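Local structure of MdcD (Pseudomonas aeruginosa, 5VIP) at residues 16-21 with 75-80; 31-36 with 58-63; 71-76 with 113-118; 151-156 with 173-178. The protein probably serves as the beta subunit of a biotin-independent malonate decarboxylase, a carboxyltransferase-family protein of the crotonase-like superfamily that handles the decarboxylation of a malonyl thioester. All blocks are in the same frame, centred on the assembly; numbering follows the deposited sequence.

Contact 1: residues 16-21 with 75-80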
# COMPACT_ATOMS: atom_id res chain seq x y z
N LEU B 16 -18.02 -19.95 -5.98
CA LEU B 16 -17.93 -19.36 -7.32
C LEU B 16 -16.51 -18.93 -7.65
O LEU B 16 -15.76 -18.52 -6.75
CB LEU B 16 -18.87 -18.15 -7.44
CG LEU B 16 -20.35 -18.41 -7.15
CD1 LEU B 16 -21.17 -17.14 -7.32
CD2 LEU B 16 -20.87 -19.50 -8.07
N GLY B 17 -16.13 -19.03 -8.92
CA GLY B 17 -14.85 -18.51 -9.36
C GLY B 17 -14.98 -17.00 -9.44
O GLY B 17 -16.10 -16.48 -9.31
N ALA B 18 -13.87 -16.31 -9.68
CA ALA B 18 -13.87 -14.84 -9.68
C ALA B 18 -14.82 -14.25 -10.72
O ALA B 18 -15.52 -13.28 -10.45
CB ALA B 18 -12.46 -14.31 -9.91
N ARG B 19 -14.83 -14.82 -11.92
CA ARG B 19 -15.66 -14.30 -12.99
C ARG B 19 -17.14 -14.53 -12.68
O ARG B 19 -17.98 -13.67 -12.92
CB ARG B 19 -15.25 -14.94 -14.34
CG ARG B 19 -15.93 -14.35 -15.57
CD ARG B 19 -15.33 -14.90 -16.87
NE ARG B 19 -14.09 -14.22 -17.23
CZ ARG B 19 -12.87 -14.70 -17.02
NH1 ARG B 19 -12.72 -15.90 -16.46
NH2 ARG B 19 -11.81 -14.00 -17.38
N GLN B 20 -17.45 -15.69 -12.13
CA GLN B 20 -18.82 -15.95 -11.71
C GLN B 20 -19.26 -15.03 -10.57
O GLN B 20 -20.39 -14.58 -10.54
CB GLN B 20 -18.99 -17.39 -11.27
CG GLN B 20 -18.79 -18.40 -12.39
CD GLN B 20 -18.70 -19.80 -11.84
OE1 GLN B 20 -17.99 -20.05 -10.86
NE2 GLN B 20 -19.44 -20.72 -12.44
N ARG B 21 -18.37 -14.78 -9.63
CA ARG B 21 -18.69 -13.85 -8.53
C ARG B 21 -19.04 -12.47 -9.10
O ARG B 21 -20.00 -11.83 -8.67
CB ARG B 21 -17.53 -13.74 -7.55
CG ARG B 21 -17.29 -15.01 -6.73
CD ARG B 21 -16.06 -14.85 -5.83
NE ARG B 21 -15.69 -16.13 -5.23
CZ ARG B 21 -14.93 -16.28 -4.16
NH1 ARG B 21 -14.43 -15.22 -3.53
NH2 ARG B 21 -14.66 -17.50 -3.70
N ALA B 75 -11.98 -8.40 -9.71
CA ALA B 75 -11.99 -9.63 -8.93
C ALA B 75 -10.73 -10.44 -9.23
O ALA B 75 -10.45 -10.75 -10.39
CB ALA B 75 -13.23 -10.45 -9.23
N ILE B 76 -9.99 -10.79 -8.19
CA ILE B 76 -8.77 -11.57 -8.36
C ILE B 76 -9.11 -13.04 -8.26
O ILE B 76 -9.86 -13.46 -7.36
CB ILE B 76 -7.70 -11.18 -7.33
CG1 ILE B 76 -7.44 -9.67 -7.41
CG2 ILE B 76 -6.42 -11.99 -7.56
CD1 ILE B 76 -6.54 -9.13 -6.32
N GLU B 77 -8.60 -13.82 -9.19
CA GLU B 77 -8.82 -15.26 -9.17
C GLU B 77 -7.76 -15.92 -8.31
O GLU B 77 -6.63 -16.13 -8.74
CB GLU B 77 -8.80 -15.83 -10.60
CG GLU B 77 -9.04 -17.34 -10.66
CD GLU B 77 -10.32 -17.78 -9.94
OE1 GLU B 77 -11.41 -17.65 -10.54
OE2 GLU B 77 -10.22 -18.24 -8.78
N GLY B 78 -8.14 -16.23 -7.07
CA GLY B 78 -7.23 -16.85 -6.12
C GLY B 78 -6.82 -18.26 -6.50
O GLY B 78 -5.83 -18.78 -5.99
N ALA B 79 -7.57 -18.89 -7.39
CA ALA B 79 -7.25 -20.24 -7.81
C ALA B 79 -6.10 -20.26 -8.82
O ALA B 79 -5.59 -21.32 -9.17
CB ALA B 79 -8.48 -20.93 -8.39
N PHE B 80 -5.69 -19.07 -9.27
CA PHE B 80 -4.61 -18.92 -10.25
C PHE B 80 -3.40 -18.19 -9.66
O PHE B 80 -3.49 -17.01 -9.35
CB PHE B 80 -5.12 -18.17 -11.49
CG PHE B 80 -4.05 -17.88 -12.52
CD1 PHE B 80 -3.62 -18.88 -13.39
CD2 PHE B 80 -3.48 -16.62 -12.63
CE1 PHE B 80 -2.65 -18.63 -14.34
CE2 PHE B 80 -2.50 -16.36 -13.57
CZ PHE B 80 -2.08 -17.36 -14.43
O HOH W 1 -12.64 -16.86 -12.67
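Glu-77 reaches across to the start of helix 18-25 and takes the backbone N-H of Ala-18 on its OE1. The bond from Ala-18 N to Glu-77 OE1 is 2.9 Å long and nearly straight, 170° at the hydrogen. The donor comes from above the carboxylate plane, 38° out of it. Water 1 donates to the same OE1 and accepts from Arg-19 N, so one oxygen serves the first turn both directly and through water. The negative charge beside these N-H groups would be expected to suit the helix dipole. Beside this bond the methyl of Ala-18 packs on the strand end. Its CB lies 4.0 Å from Ala-75 CB and 3.7 Å from Ile-76 O.

Glu-77 extends CG away from its own N and then bends at chi2 (54°). Its other oxygen, OE2, receives Ala-79 N at 3.1 Å on the anti lone pair. The carboxylate is thus held at both oxygens, within the type I turn from Glu-77 to Phe-80. On the helix side Gly-17 is the N-cap residue, and its N gives a 2.9 Å bond to Gln-20 OE1. Arg-21 NE bonds Leu-16 O at 2.8 Å.

Helix 18-25 therefore starts against the C-terminal end of strand 69-76. Strands 59-66 and 111-115 flank that strand, and Arg-21 packs on Leu-115 of the latter.

Contact 2: residues 31-36 with 58-63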
# COMPACT_ATOMS: atom_id res chain seq x y z
N PHE B 31 -23.36 -7.05 -16.84
CA PHE B 31 -21.98 -7.54 -16.78
C PHE B 31 -21.26 -7.48 -18.13
O PHE B 31 -21.68 -8.09 -19.11
CB PHE B 31 -21.93 -8.97 -16.24
CG PHE B 31 -20.56 -9.59 -16.26
CD1 PHE B 31 -19.68 -9.38 -15.21
CD2 PHE B 31 -20.15 -10.38 -17.32
CE1 PHE B 31 -18.41 -9.96 -15.21
CE2 PHE B 31 -18.88 -10.95 -17.33
CZ PHE B 31 -18.01 -10.74 -16.28
N ARG B 32 -20.15 -6.78 -18.16
CA ARG B 32 -19.40 -6.53 -19.37
C ARG B 32 -17.92 -6.62 -19.03
O ARG B 32 -17.39 -5.72 -18.37
CB ARG B 32 -19.79 -5.14 -19.90
CG ARG B 32 -19.27 -4.74 -21.22
CD ARG B 32 -20.08 -3.57 -21.80
NE ARG B 32 -20.06 -2.34 -21.00
CZ ARG B 32 -19.03 -1.49 -20.94
NH1 ARG B 32 -17.91 -1.76 -21.58
NH2 ARG B 32 -19.12 -0.38 -20.21
N GLU B 33 -17.24 -7.70 -19.44
CA GLU B 33 -15.83 -7.84 -19.07
C GLU B 33 -14.85 -7.10 -19.99
O GLU B 33 -14.91 -7.22 -21.21
CB GLU B 33 -15.43 -9.32 -19.00
CG GLU B 33 -13.98 -9.48 -18.54
CD GLU B 33 -13.56 -10.91 -18.27
OE1 GLU B 33 -14.41 -11.83 -18.41
OE2 GLU B 33 -12.38 -11.12 -17.89
N LEU B 34 -13.95 -6.32 -19.39
CA LEU B 34 -12.94 -5.59 -20.15
C LEU B 34 -11.67 -6.41 -20.27
O LEU B 34 -11.35 -7.18 -19.36
CB LEU B 34 -12.60 -4.25 -19.49
CG LEU B 34 -13.77 -3.36 -19.05
CD1 LEU B 34 -13.23 -2.00 -18.59
CD2 LEU B 34 -14.80 -3.17 -20.16
N LEU B 35 -10.93 -6.22 -21.36
CA LEU B 35 -9.63 -6.88 -21.52
C LEU B 35 -9.79 -8.38 -21.36
O LEU B 35 -8.99 -9.05 -20.71
CB LEU B 35 -8.60 -6.36 -20.51
CG LEU B 35 -7.81 -5.10 -20.89
CD1 LEU B 35 -8.68 -3.85 -20.83
CD2 LEU B 35 -6.58 -4.97 -19.99
N ASP B 36 -10.88 -8.88 -21.94
CA ASP B 36 -11.28 -10.27 -21.84
C ASP B 36 -10.13 -11.24 -22.15
O ASP B 36 -9.80 -11.49 -23.31
CB ASP B 36 -12.47 -10.49 -22.77
CG ASP B 36 -13.16 -11.81 -22.57
OD1 ASP B 36 -12.49 -12.83 -22.30
OD2 ASP B 36 -14.40 -11.81 -22.65
N GLY B 58 -5.26 -13.54 -14.37
CA GLY B 58 -5.72 -13.77 -13.02
C GLY B 58 -6.58 -12.69 -12.39
O GLY B 58 -6.92 -12.80 -11.22
N VAL B 59 -6.92 -11.64 -13.15
CA VAL B 59 -7.88 -10.64 -12.66
C VAL B 59 -9.01 -10.40 -13.66
O VAL B 59 -8.76 -10.24 -14.86
CB VAL B 59 -7.21 -9.29 -12.35
CG1 VAL B 59 -8.26 -8.27 -11.87
CG2 VAL B 59 -6.15 -9.47 -11.27
N VAL B 60 -10.24 -10.38 -13.16
CA VAL B 60 -11.40 -10.00 -13.94
C VAL B 60 -11.73 -8.53 -13.68
O VAL B 60 -11.93 -8.13 -12.54
CB VAL B 60 -12.63 -10.86 -13.58
CG1 VAL B 60 -13.82 -10.48 -14.47
CG2 VAL B 60 -12.29 -12.34 -13.73
N VAL B 61 -11.74 -7.72 -14.73
CA VAL B 61 -12.24 -6.36 -14.59
C VAL B 61 -13.52 -6.28 -15.39
O VAL B 61 -13.54 -6.59 -16.59
CB VAL B 61 -11.24 -5.30 -15.08
CG1 VAL B 61 -11.93 -3.95 -15.20
CG2 VAL B 61 -10.05 -5.22 -14.11
N ALA B 62 -14.60 -5.88 -14.72
CA ALA B 62 -15.90 -5.86 -15.38
C ALA B 62 -16.63 -4.56 -15.13
O ALA B 62 -16.54 -3.99 -14.05
CB ALA B 62 -16.74 -7.03 -14.91
N ARG B 63 -17.34 -4.10 -16.15
CA ARG B 63 -18.21 -2.94 -16.03
C ARG B 63 -19.64 -3.43 -15.88
O ARG B 63 -19.98 -4.54 -16.31
CB ARG B 63 -18.04 -2.02 -17.23
CG ARG B 63 -16.72 -1.24 -17.24
CD ARG B 63 -16.82 -0.02 -16.32
NE ARG B 63 -17.28 1.13 -17.09
CZ ARG B 63 -18.19 2.00 -16.70
NH1 ARG B 63 -18.78 1.89 -15.51
NH2 ARG B 63 -18.52 2.99 -17.51
O HOH W 2 -10.85 -8.78 -17.37
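Arg-32 and Arg-63 pair through both of their backbones. Arg-63 N bonds Arg-32 O at 2.7 Å, and Arg-32 N bonds Arg-63 O at 2.9 Å, the latter more bent at 135°. Further along, Leu-34 N meets Val-61 O at 2.8 Å. Water 2 continues the join where the strands part. It donates to Glu-33 OE2 and to Leu-34 O, and accepts from Val-61 N. The other oxygen of Glu-33 is in a salt bridge with Arg-19 of helix 18-25.

The two arginine side chains run side by side in the same direction. The Arg-32 guanidinium places one face over Arg-63 CB, with its NH2 3.6 Å from that carbon. The two guanidinium planes are turned 73° apart. Both groups bind the backbone of another protein chain, and Arg-63 NH1 also bonds Ala-71 O.

This is the antiparallel edge of the mixed sheet in the carboxyltransferase domain, where strand 32-34 is outermost within the chain. The two strands are well off strictly antiparallel, and the pairing is short.

Packing lies on both faces. Leu-34 CD1 touches Arg-63 CG at 3.8 Å and Val-61 CG1 at 4.1 Å. On the Glu-33 and Ala-62 face, Phe-31 brings its ring in, CG anti to N (chi1 175°), and CE1 approaches Ala-62 CB to 3.4 Å. Glu-33 crosses Val-60 at about a right angle, its carboxylate against CG1.

Contact 3: residues 71-76 with 113-118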
# COMPACT_ATOMS: atom_id res chain seq x y z
N ALA B 71 -20.79 1.19 -12.31
CA ALA B 71 -19.88 0.44 -11.45
C ALA B 71 -18.75 -0.21 -12.24
O ALA B 71 -18.86 -0.47 -13.45
CB ALA B 71 -20.66 -0.62 -10.68
N VAL B 72 -17.65 -0.47 -11.53
CA VAL B 72 -16.58 -1.29 -12.05
C VAL B 72 -16.24 -2.27 -10.94
O VAL B 72 -16.33 -1.96 -9.75
CB VAL B 72 -15.35 -0.45 -12.46
CG1 VAL B 72 -14.78 0.32 -11.28
CG2 VAL B 72 -14.25 -1.35 -13.12
N LEU B 73 -15.89 -3.48 -11.33
CA LEU B 73 -15.63 -4.56 -10.39
C LEU B 73 -14.29 -5.15 -10.78
O LEU B 73 -14.07 -5.46 -11.94
CB LEU B 73 -16.76 -5.60 -10.46
CG LEU B 73 -16.95 -6.63 -9.36
CD1 LEU B 73 -18.37 -7.19 -9.39
CD2 LEU B 73 -15.93 -7.76 -9.51
N ALA B 74 -13.36 -5.26 -9.83
CA ALA B 74 -12.14 -6.01 -10.07
C ALA B 74 -12.14 -7.20 -9.14
O ALA B 74 -12.28 -7.04 -7.93
CB ALA B 74 -10.88 -5.13 -9.87
N ALA B 75 -11.98 -8.40 -9.71
CA ALA B 75 -11.99 -9.63 -8.93
C ALA B 75 -10.73 -10.44 -9.23
O ALA B 75 -10.45 -10.75 -10.39
CB ALA B 75 -13.23 -10.45 -9.23
N ILE B 76 -9.99 -10.79 -8.19
CA ILE B 76 -8.77 -11.57 -8.36
C ILE B 76 -9.11 -13.04 -8.26
O ILE B 76 -9.86 -13.46 -7.36
CB ILE B 76 -7.70 -11.18 -7.33
CG1 ILE B 76 -7.44 -9.67 -7.41
CG2 ILE B 76 -6.42 -11.99 -7.56
CD1 ILE B 76 -6.54 -9.13 -6.32
N LEU B 113 -15.90 -1.88 -6.84
CA LEU B 113 -16.06 -3.04 -5.98
C LEU B 113 -14.88 -3.98 -6.18
O LEU B 113 -14.60 -4.40 -7.32
CB LEU B 113 -17.38 -3.75 -6.28
CG LEU B 113 -17.71 -5.07 -5.58
CD1 LEU B 113 -17.78 -4.88 -4.06
CD2 LEU B 113 -19.02 -5.60 -6.10
N LEU B 114 -14.17 -4.28 -5.09
CA LEU B 114 -12.97 -5.11 -5.16
C LEU B 114 -13.21 -6.46 -4.49
O LEU B 114 -13.51 -6.52 -3.30
CB LEU B 114 -11.78 -4.41 -4.48
CG LEU B 114 -11.41 -3.03 -5.01
CD1 LEU B 114 -10.25 -2.43 -4.18
CD2 LEU B 114 -11.00 -3.16 -6.48
N LEU B 115 -13.04 -7.54 -5.26
CA LEU B 115 -13.11 -8.89 -4.72
C LEU B 115 -11.68 -9.42 -4.55
O LEU B 115 -11.03 -9.84 -5.51
CB LEU B 115 -13.92 -9.80 -5.65
CG LEU B 115 -15.44 -9.88 -5.45
CD1 LEU B 115 -16.11 -8.54 -5.13
CD2 LEU B 115 -16.11 -10.54 -6.65
N LEU B 116 -11.20 -9.40 -3.31
CA LEU B 116 -9.78 -9.59 -3.04
C LEU B 116 -9.43 -11.00 -2.56
O LEU B 116 -9.48 -11.29 -1.36
CB LEU B 116 -9.32 -8.56 -2.01
CG LEU B 116 -9.52 -7.11 -2.46
CD1 LEU B 116 -9.02 -6.12 -1.41
CD2 LEU B 116 -8.82 -6.87 -3.79
N GLU B 117 -9.06 -11.86 -3.49
CA GLU B 117 -8.56 -13.20 -3.15
C GLU B 117 -7.12 -13.25 -3.63
O GLU B 117 -6.88 -13.48 -4.80
CB GLU B 117 -9.38 -14.30 -3.82
CG GLU B 117 -10.86 -14.30 -3.41
CD GLU B 117 -11.05 -14.53 -1.91
OE1 GLU B 117 -11.87 -13.81 -1.29
OE2 GLU B 117 -10.38 -15.44 -1.36
N THR B 118 -6.18 -12.99 -2.74
CA THR B 118 -4.81 -12.78 -3.16
C THR B 118 -3.83 -13.00 -2.02
O THR B 118 -4.14 -12.77 -0.84
CB THR B 118 -4.63 -11.36 -3.76
OG1 THR B 118 -3.30 -11.20 -4.27
CG2 THR B 118 -4.93 -10.29 -2.70
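Leu-73 and Leu-113 lie side by side and point the same way, with Leu-73 CD1 3.7 Å from Leu-113 CD2. Both carry CG opposite the backbone N, at chi1 -164° and 175°, and this shared torsion keeps the two side chains alongside each other. The second branch of Leu-73, CD2, crosses to Leu-115 CD2 at 4.0 Å. Leu-115 CB sits 3.7 Å from Ala-75 CB. With CG next to its own N (chi1 -88°), its CD2 fills in between Ala-75 and Leu-73. Helix 18-25 covers this face with Ala-22 and Leu-25.

On the opposite face Ala-74 CB meets Leu-114 CD2 at 3.9 Å. At the last residue of its strand, Ile-76 sends its CD1 between Leu-116 CD2 and Thr-118 CB, meeting the latter at 3.9 Å. Its CG2 branch instead rests on Glu-117 O.

The backbones form a regular parallel pair, bonded from Val-72 O to Leu-113 N through to Ile-76 N with Leu-115 O. The strand axes run nearly parallel. They are the two strands of a beta-alpha-beta unit, and helix 87-105 connects them.

Polar side chains come in only past the strand end. Glu-117 accepts from the N-H groups of Gly-158, Gly-155 and Ala-154, and Thr-118 OG1 bonds Gly-83 O. Glu-117 O is buried against Ile-76 without a hydrogen-bond partner in the model. The contact is thus held by four short backbone bonds and leucine, isoleucine and alanine packing, with its polar side chains gathered past the C-terminal end of strand 111-115.

Contact 4: residues 151-156 with 173-178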
# COMPACT_ATOMS: atom_id res chain seq x y z
N ALA B 151 -14.68 -3.48 -0.39
CA ALA B 151 -13.85 -4.67 -0.55
C ALA B 151 -14.53 -5.87 0.06
O ALA B 151 -14.95 -5.83 1.21
CB ALA B 151 -12.48 -4.47 0.09
N VAL B 152 -14.60 -6.94 -0.72
CA VAL B 152 -15.21 -8.19 -0.29
C VAL B 152 -14.12 -9.25 -0.23
O VAL B 152 -13.40 -9.48 -1.22
CB VAL B 152 -16.35 -8.61 -1.24
CG1 VAL B 152 -16.84 -10.01 -0.93
CG2 VAL B 152 -17.51 -7.58 -1.17
N ILE B 153 -13.96 -9.85 0.94
CA ILE B 153 -12.98 -10.91 1.15
C ILE B 153 -13.76 -12.14 1.59
O ILE B 153 -14.28 -12.17 2.70
CB ILE B 153 -11.93 -10.53 2.20
CG1 ILE B 153 -11.31 -9.18 1.84
CG2 ILE B 153 -10.87 -11.61 2.32
CD1 ILE B 153 -10.77 -8.45 3.02
N ALA B 154 -13.91 -13.12 0.71
CA ALA B 154 -14.82 -14.22 1.01
C ALA B 154 -14.11 -15.55 1.20
O ALA B 154 -14.70 -16.50 1.70
CB ALA B 154 -15.88 -14.36 -0.09
N GLY B 155 -12.84 -15.62 0.82
CA GLY B 155 -12.16 -16.90 0.80
C GLY B 155 -12.43 -17.64 -0.51
O GLY B 155 -13.26 -17.21 -1.33
N PRO B 156 -11.77 -18.78 -0.70
CA PRO B 156 -10.95 -19.47 0.31
C PRO B 156 -9.50 -18.97 0.45
O PRO B 156 -8.86 -19.27 1.45
CB PRO B 156 -10.96 -20.92 -0.19
CG PRO B 156 -11.05 -20.79 -1.68
CD PRO B 156 -11.87 -19.55 -1.96
N VAL B 173 -15.13 -2.95 4.46
CA VAL B 173 -14.57 -4.28 4.26
C VAL B 173 -15.56 -5.34 4.72
O VAL B 173 -15.96 -5.36 5.89
CB VAL B 173 -13.24 -4.47 5.03
CG1 VAL B 173 -12.74 -5.90 4.87
CG2 VAL B 173 -12.19 -3.47 4.56
N LEU B 174 -15.98 -6.19 3.79
CA LEU B 174 -16.98 -7.21 4.10
C LEU B 174 -16.32 -8.57 4.06
O LEU B 174 -15.59 -8.88 3.12
CB LEU B 174 -18.17 -7.16 3.11
CG LEU B 174 -18.68 -5.78 2.68
CD1 LEU B 174 -19.96 -5.88 1.83
CD2 LEU B 174 -18.85 -4.83 3.84
N VAL B 175 -16.56 -9.39 5.08
CA VAL B 175 -15.91 -10.69 5.15
C VAL B 175 -16.91 -11.81 5.43
O VAL B 175 -17.98 -11.58 5.99
CB VAL B 175 -14.81 -10.70 6.23
CG1 VAL B 175 -13.68 -9.72 5.89
CG2 VAL B 175 -15.43 -10.40 7.61
N THR B 176 -16.54 -13.02 5.04
CA THR B 176 -17.30 -14.21 5.40
C THR B 176 -16.56 -14.96 6.50
O THR B 176 -15.45 -14.59 6.88
CB THR B 176 -17.49 -15.15 4.19
OG1 THR B 176 -16.20 -15.60 3.75
CG2 THR B 176 -18.17 -14.43 3.04
N ARG B 177 -17.17 -16.04 7.00
CA ARG B 177 -16.51 -16.90 7.97
C ARG B 177 -15.24 -17.54 7.41
O ARG B 177 -14.25 -17.70 8.12
CB ARG B 177 -17.46 -18.01 8.44
CG ARG B 177 -16.84 -18.93 9.47
CD ARG B 177 -17.86 -19.61 10.38
NE ARG B 177 -17.26 -20.06 11.63
CZ ARG B 177 -16.27 -20.96 11.73
NH1 ARG B 177 -15.77 -21.54 10.64
NH2 ARG B 177 -15.80 -21.28 12.92
N GLU B 178 -15.25 -17.88 6.12
CA GLU B 178 -14.09 -18.52 5.48
C GLU B 178 -12.99 -17.54 5.07
O GLU B 178 -11.93 -17.94 4.59
CB GLU B 178 -14.54 -19.31 4.24
CG GLU B 178 -14.91 -20.77 4.53
CD GLU B 178 -13.76 -21.56 5.15
OE1 GLU B 178 -12.88 -22.03 4.39
OE2 GLU B 178 -13.75 -21.72 6.39
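Ile-153 lays its CD1 methyl against Val-173 CG1 at 3.7 Å, the two side chains slanting across one another. The CB of Ile-153 also borders Val-175 CG1 at 4.2 Å. Ile-153 holds CG1 next to its own N (chi1 -53°) and extends from there, which carries CD1 back along the sheet toward Val-173. On the opposite face Val-152 CG2 and Leu-174 CD1 stand 4.2 Å apart.

Thr-176 closes the pairing at the strand ends. Its OG1 donates to Ala-154 O at 2.7 Å. It approaches from above the carbonyl plane, 38° out of it. A chi1 of 62° sets OG1 between N and the carbonyl carbon and turns CG2 onto Ala-154 CB, 3.9 Å away. One side chain thus supplies both a polar and an apolar touch. The backbone bond from Thr-176 N to Ile-153 O is weak at 3.4 Å, and the hydroxyl adds a shorter link one residue on. Earlier, Leu-174 N to Ala-151 O and Ile-153 N to Leu-174 O are short and straight.

Gly-155 then turns the chain into a cis peptide before Pro-156. The CB of Glu-178 lies near Ala-154 O.

These parallel strands lie between strands 111-115 and 223-225 of the central sheet. Helix 229-242 covers the face of Val-152 and Leu-174, while Leu-181 of the small two-stranded sheet packs on Ile-153 and Val-173.

From the N terminus, helix 18-25 opens contact 1, which closes 54 residues later at the end of strand 69-76. Contact 2 opens and closes within that loop, adding edge strand 32-34 to strand 59-66. A salt bridge from Arg-19 to Glu-33 ties the two. Contact 3 starts on the strand where contact 1 ends, shares Ala-75 and Ile-76, and closes over helix 87-105. Contact 4 follows in series. It pairs strands 150-153 and 172-176, and Leu-114 and Glu-117 bond to its first segment. Arg-21 also reaches Gly-155, linking contacts 1 and 4. Contacts 2 and 4 are about 20 Å apart between centres, on the same sheet.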